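Local atomic coordinates of lipoprotein (Bacteroides fragilis, PDB entry 3RWX), a protein that is of unknown function but is a putative outer-membrane lipoprotein with two calycin-like beta-barrel domains. Residues 125-128 / 129-133; 216-219 / 220-224. One frame throughout, in Å; residues are numbered along the deposited sequence. Where two conformers were deposited one is given.

Interaction 1 of 2, residues 125-128 / 129-133; sequences GTLP and ISYHV
P128 and Y131 form the tight half of this local contact, a short 3-10 turn (129-132) whose last two side chains, Y131 and H132, pack back on L127 and P128. The pyrrolidine ring and the phenol lie side by side and point the same way, with P128 CG 3.8 Å and P128 CD 3.9 Å from Y131 CE2. With CG anti to the carbonyl carbon and beside the backbone N (chi1 -76°), the phenol lies alongside the P128 ring. Next to the ring contact, Y131 N donates to P128 O (3.1 Å, N-H...O 152°), approaching from above the carbonyl plane. The same oxygen lies at the phenol edge, in the ring plane and 3.5 Å from Y131 CD2. The Y131 N to P128 O bond is the first of three successive i+3 to i backbone bonds; H132 N to I129 O and V133 N to S130 O follow. L127 crosses Y131 at about a right angle: with CG anti to the backbone N (chi1 -168°), L127 CD1 reaches Y131 CD2 at 3.7 Å. Its other methyl serves the looser side, where L127 CD2 lies 4.0 Å from H132 NE2, in an oblique approach with no polar bond. H132 is partly exposed there, and its ND1 bonds a glycerol, probably from the crystallisation liquor. On the buried side Y131 OH bonds D31 and S130 OG bonds the backbone O of S166. L127, P128 and Y131 touch strand 20-25 through Y21 and I23, H132 stacks on F209 of a loop, and the turn lies in the stretch between strands 118-124 and 144-147.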
loop_
_atom_site.group_PDB
_atom_site.type_symbol
_atom_site.label_atom_id
_atom_site.label_comp_id
_atom_site.label_asym_id
_atom_site.label_seq_id
_atom_site.Cartn_x
_atom_site.Cartn_y
_atom_site.Cartn_z
ATOM N N GLY A 125 16.050 -3.774 1.016
ATOM C CA GLY A 125 15.524 -4.904 0.274
ATOM C C GLY A 125 14.485 -4.548 -0.762
ATOM O O GLY A 125 14.311 -3.395 -1.120
ATOM N N THR A 126 13.776 -5.556 -1.247
ATOM C CA THR A 126 12.858 -5.357 -2.344
ATOM C C THR A 126 11.450 -4.962 -1.810
ATOM O O THR A 126 11.019 -5.437 -0.783
ATOM C CB THR A 126 12.893 -6.622 -3.251
ATOM O OG1 THR A 126 12.969 -7.795 -2.430
ATOM C CG2 THR A 126 14.162 -6.620 -4.126
ATOM N N LEU A 127 10.772 -4.071 -2.522
ATOM C CA LEU A 127 9.413 -3.670 -2.211
ATOM C C LEU A 127 8.436 -4.868 -2.101
ATOM O O LEU A 127 8.355 -5.687 -2.982
ATOM C CB LEU A 127 8.906 -2.733 -3.296
ATOM C CG LEU A 127 7.600 -2.019 -2.957
ATOM C CD1 LEU A 127 7.801 -0.948 -1.876
ATOM C CD2 LEU A 127 7.024 -1.397 -4.232
ATOM N N PRO A 128 7.699 -4.970 -0.999
ATOM C CA PRO A 128 6.732 -6.063 -0.912
ATOM C C PRO A 128 5.664 -6.044 -1.999
ATOM O O PRO A 128 5.215 -4.992 -2.406
ATOM C CB PRO A 128 6.086 -5.844 0.446
ATOM C CG PRO A 128 7.185 -5.208 1.261
ATOM C CD PRO A 128 8.016 -4.392 0.310
ATOM N N ILE A 129 5.237 -7.218 -2.433
ATOM C CA ILE A 129 4.374 -7.304 -3.597
ATOM C C ILE A 129 3.013 -6.669 -3.294
ATOM O O ILE A 129 2.380 -6.086 -4.179
ATOM C CB ILE A 129 4.249 -8.751 -4.088
ATOM C CG1 ILE A 129 3.720 -8.809 -5.528
ATOM C CG2 ILE A 129 3.396 -9.600 -3.123
ATOM C CD1 ILE A 129 3.690 -10.254 -6.097
ATOM N N SER A 130 2.584 -6.719 -2.037
ATOM C CA SER A 130 1.285 -6.145 -1.705
ATOM C C SER A 130 1.175 -4.641 -2.011
ATOM O O SER A 130 0.067 -4.143 -2.214
ATOM C CB SER A 130 0.907 -6.454 -0.261
ATOM O OG SER A 130 1.929 -6.024 0.613
ATOM N N TYR A 131 2.294 -3.918 -2.085
ATOM C CA TYR A 131 2.244 -2.505 -2.491
ATOM C C TYR A 131 1.787 -2.342 -3.917
ATOM O O TYR A 131 1.350 -1.266 -4.296
ATOM C CB TYR A 131 3.593 -1.796 -2.352
ATOM C CG TYR A 131 3.951 -1.460 -0.919
ATOM C CD1 TYR A 131 3.427 -0.348 -0.297
ATOM C CD2 TYR A 131 4.787 -2.279 -0.184
ATOM C CE1 TYR A 131 3.727 -0.048 1.008
ATOM C CE2 TYR A 131 5.108 -1.982 1.117
ATOM C CZ TYR A 131 4.571 -0.863 1.711
ATOM O OH TYR A 131 4.893 -0.575 3.022
ATOM N N HIS A 132 1.914 -3.377 -4.741
ATOM C CA HIS A 132 1.480 -3.245 -6.118
ATOM C C HIS A 132 -0.037 -3.400 -6.278
ATOM O O HIS A 132 -0.549 -3.204 -7.376
ATOM C CB HIS A 132 2.219 -4.237 -7.021
ATOM C CG HIS A 132 3.687 -3.970 -7.142
ATOM N ND1 HIS A 132 4.190 -2.917 -7.868
ATOM C CD2 HIS A 132 4.758 -4.626 -6.640
ATOM C CE1 HIS A 132 5.507 -2.922 -7.793
ATOM N NE2 HIS A 132 5.879 -3.958 -7.068
ATOM N N VAL A 133 -0.767 -3.753 -5.226
ATOM C CA VAL A 133 -2.232 -3.814 -5.357
ATOM C C VAL A 133 -3.016 -2.899 -4.426
ATOM O O VAL A 133 -4.158 -2.587 -4.705
ATOM C CB VAL A 133 -2.750 -5.251 -5.190
ATOM C CG1 VAL A 133 -2.074 -6.156 -6.230
ATOM C CG2 VAL A 133 -2.515 -5.754 -3.778
#

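Interaction 2 of 2, residues 216-219 / 220-224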
loop_
_atom_site.group_PDB
_atom_site.type_symbol
_atom_site.label_atom_id
_atom_site.label_comp_id
_atom_site.label_asym_id
_atom_site.label_seq_id
_atom_site.Cartn_x
_atom_site.Cartn_y
_atom_site.Cartn_z
ATOM N N ASN A 216 -15.264 -15.352 3.965
ATOM C CA ASN A 216 -15.945 -15.972 5.086
ATOM C C ASN A 216 -16.065 -14.942 6.180
ATOM O O ASN A 216 -15.197 -14.833 7.028
ATOM C CB ASN A 216 -15.145 -17.184 5.545
ATOM C CG ASN A 216 -16.023 -18.280 6.059
ATOM O OD1 ASN A 216 -16.620 -18.163 7.139
ATOM N ND2 ASN A 216 -16.123 -19.369 5.283
ATOM N N THR A 217 -17.130 -14.156 6.110
ATOM C CA THR A 217 -17.277 -12.975 6.938
ATOM C C THR A 217 -18.762 -12.648 7.065
ATOM O O THR A 217 -19.621 -13.520 6.851
ATOM C CB THR A 217 -16.473 -11.790 6.347
ATOM O OG1 THR A 217 -16.462 -10.696 7.264
ATOM C CG2 THR A 217 -17.044 -11.319 5.002
ATOM N N THR A 218 -19.060 -11.413 7.456
ATOM C CA THR A 218 -20.435 -10.924 7.548
ATOM C C THR A 218 -20.441 -9.498 6.990
ATOM O O THR A 218 -19.446 -8.797 7.110
ATOM C CB THR A 218 -20.937 -10.914 9.026
ATOM O OG1 THR A 218 -20.026 -10.163 9.828
ATOM C CG2 THR A 218 -21.034 -12.330 9.620
ATOM N N ASP A 219 -21.532 -9.069 6.366
ATOM C CA ASP A 219 -21.558 -7.727 5.810
ATOM C C ASP A 219 -21.984 -6.724 6.873
ATOM O O ASP A 219 -22.198 -7.106 8.003
ATOM C CB ASP A 219 -22.424 -7.656 4.534
ATOM C CG ASP A 219 -23.929 -7.752 4.786
ATOM O OD1 ASP A 219 -24.421 -7.825 5.948
ATOM O OD2 ASP A 219 -24.639 -7.742 3.762
ATOM N N THR A 220 -22.133 -5.452 6.512
ATOM C CA THR A 220 -22.455 -4.421 7.498
ATOM C C THR A 220 -23.867 -4.470 8.051
ATOM O O THR A 220 -24.151 -3.737 8.988
ATOM C CB THR A 220 -22.128 -2.996 6.990
ATOM O OG1 THR A 220 -22.667 -2.813 5.683
ATOM C CG2 THR A 220 -20.621 -2.780 6.933
ATOM N N ASN A 221 -24.752 -5.313 7.494
ATOM C CA ASN A 221 -26.018 -5.655 8.176
ATOM C C ASN A 221 -25.966 -6.980 8.946
ATOM O O ASN A 221 -26.984 -7.465 9.397
ATOM C CB ASN A 221 -27.192 -5.758 7.216
ATOM C CG ASN A 221 -27.225 -4.669 6.223
ATOM O OD1 ASN A 221 -27.282 -4.933 5.015
ATOM N ND2 ASN A 221 -27.195 -3.439 6.686
ATOM N N ASN A 222 -24.787 -7.574 9.064
ATOM C CA ASN A 222 -24.612 -8.828 9.791
ATOM C C ASN A 222 -25.080 -10.074 9.051
ATOM O O ASN A 222 -25.245 -11.131 9.668
ATOM C CB ASN A 222 -25.288 -8.764 11.169
ATOM C CG ASN A 222 -24.342 -9.120 12.283
ATOM O OD1 ASN A 222 -23.152 -8.747 12.240
ATOM N ND2 ASN A 222 -24.849 -9.821 13.307
ATOM N N THR A 223 -25.273 -9.956 7.735
ATOM C CA THR A 223 -25.625 -11.100 6.905
ATOM C C THR A 223 -24.346 -11.885 6.653
ATOM O O THR A 223 -23.355 -11.315 6.252
ATOM C CB THR A 223 -26.216 -10.654 5.566
ATOM O OG1 THR A 223 -27.257 -9.686 5.786
ATOM C CG2 THR A 223 -26.766 -11.863 4.791
ATOM N N PRO A 224 -24.342 -13.192 6.922
ATOM C CA PRO A 224 -23.126 -13.944 6.585
ATOM C C PRO A 224 -22.819 -13.906 5.079
ATOM O O PRO A 224 -23.729 -13.879 4.262
ATOM C CB PRO A 224 -23.474 -15.382 7.034
ATOM C CG PRO A 224 -24.564 -15.240 8.004
ATOM C CD PRO A 224 -25.362 -14.057 7.545
HETATM O O HOH W 1 -27.184 -7.718 4.108
#
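The carboxylate of D219 is the flat group of this contact, and backbone N-H groups meet its OD1 from opposite faces. N221 N lies 3.0 Å and T223 N 2.9 Å from D219 OD1, each well above the carboxylate plane, so two donors grip a single oxygen and fix the rotation of the group. A chi1 of 72° sets CG between the backbone N and the carbonyl carbon, which brings OD1 within reach of the N-H groups of N221 and T223. The bond to N221 makes an Asx turn. D219 OD2 accepts from the backbone N of G192 and from a water 2.6 Å away; the same water lies 2.6 Å from T223 OG1. Round this buried acid the backbone closes a type I turn from D219 to N222, with N222 N donating to D219 O at 2.8 Å. One step further, D219 N donates to T223 O (2.9 Å, N-H...O 158°). With N222 in the left-handed region (phi 77°), the pair of bonds defines a 3:5 beta hairpin, a type I turn with a G1 bulge, joining strands 212-218 and 224-234. Beyond the bulge T218 and P224 form an antiparallel non-hydrogen-bonded pair. Here T218 CA approaches T223 O at 3.2 Å, a CA-H...O contact, while T218 CG2 passes 4.0 Å from P224 CA. The outer surface is looser: T218 and N222 run alongside each other, and T220, N221 and N222 are exposed. D219 also leans on I225 of the outgoing strand, and T223 on P246 of a nearby loop.

From the N terminus, the chain leaves strand 118-124 of the four-stranded sheet and enters interaction 1, a 3-10 turn closing within residues 125-133, on the way to strand 144-147 of the six-stranded sheet. Much later, strand 212-218, outermost in that sheet, ends in interaction 2, which reverses the chain into strand 224-234. The two follow in series; neither nests in nor crosses the other. The centres of interactions 1 and 2 lie about 30 Å apart, and the nearest atoms of interactions 1 and 2 about 18 Å apart. Residues 125-133 lie on the connection between the two sheets, whereas residues 216-224 close a hairpin at the edge of the second.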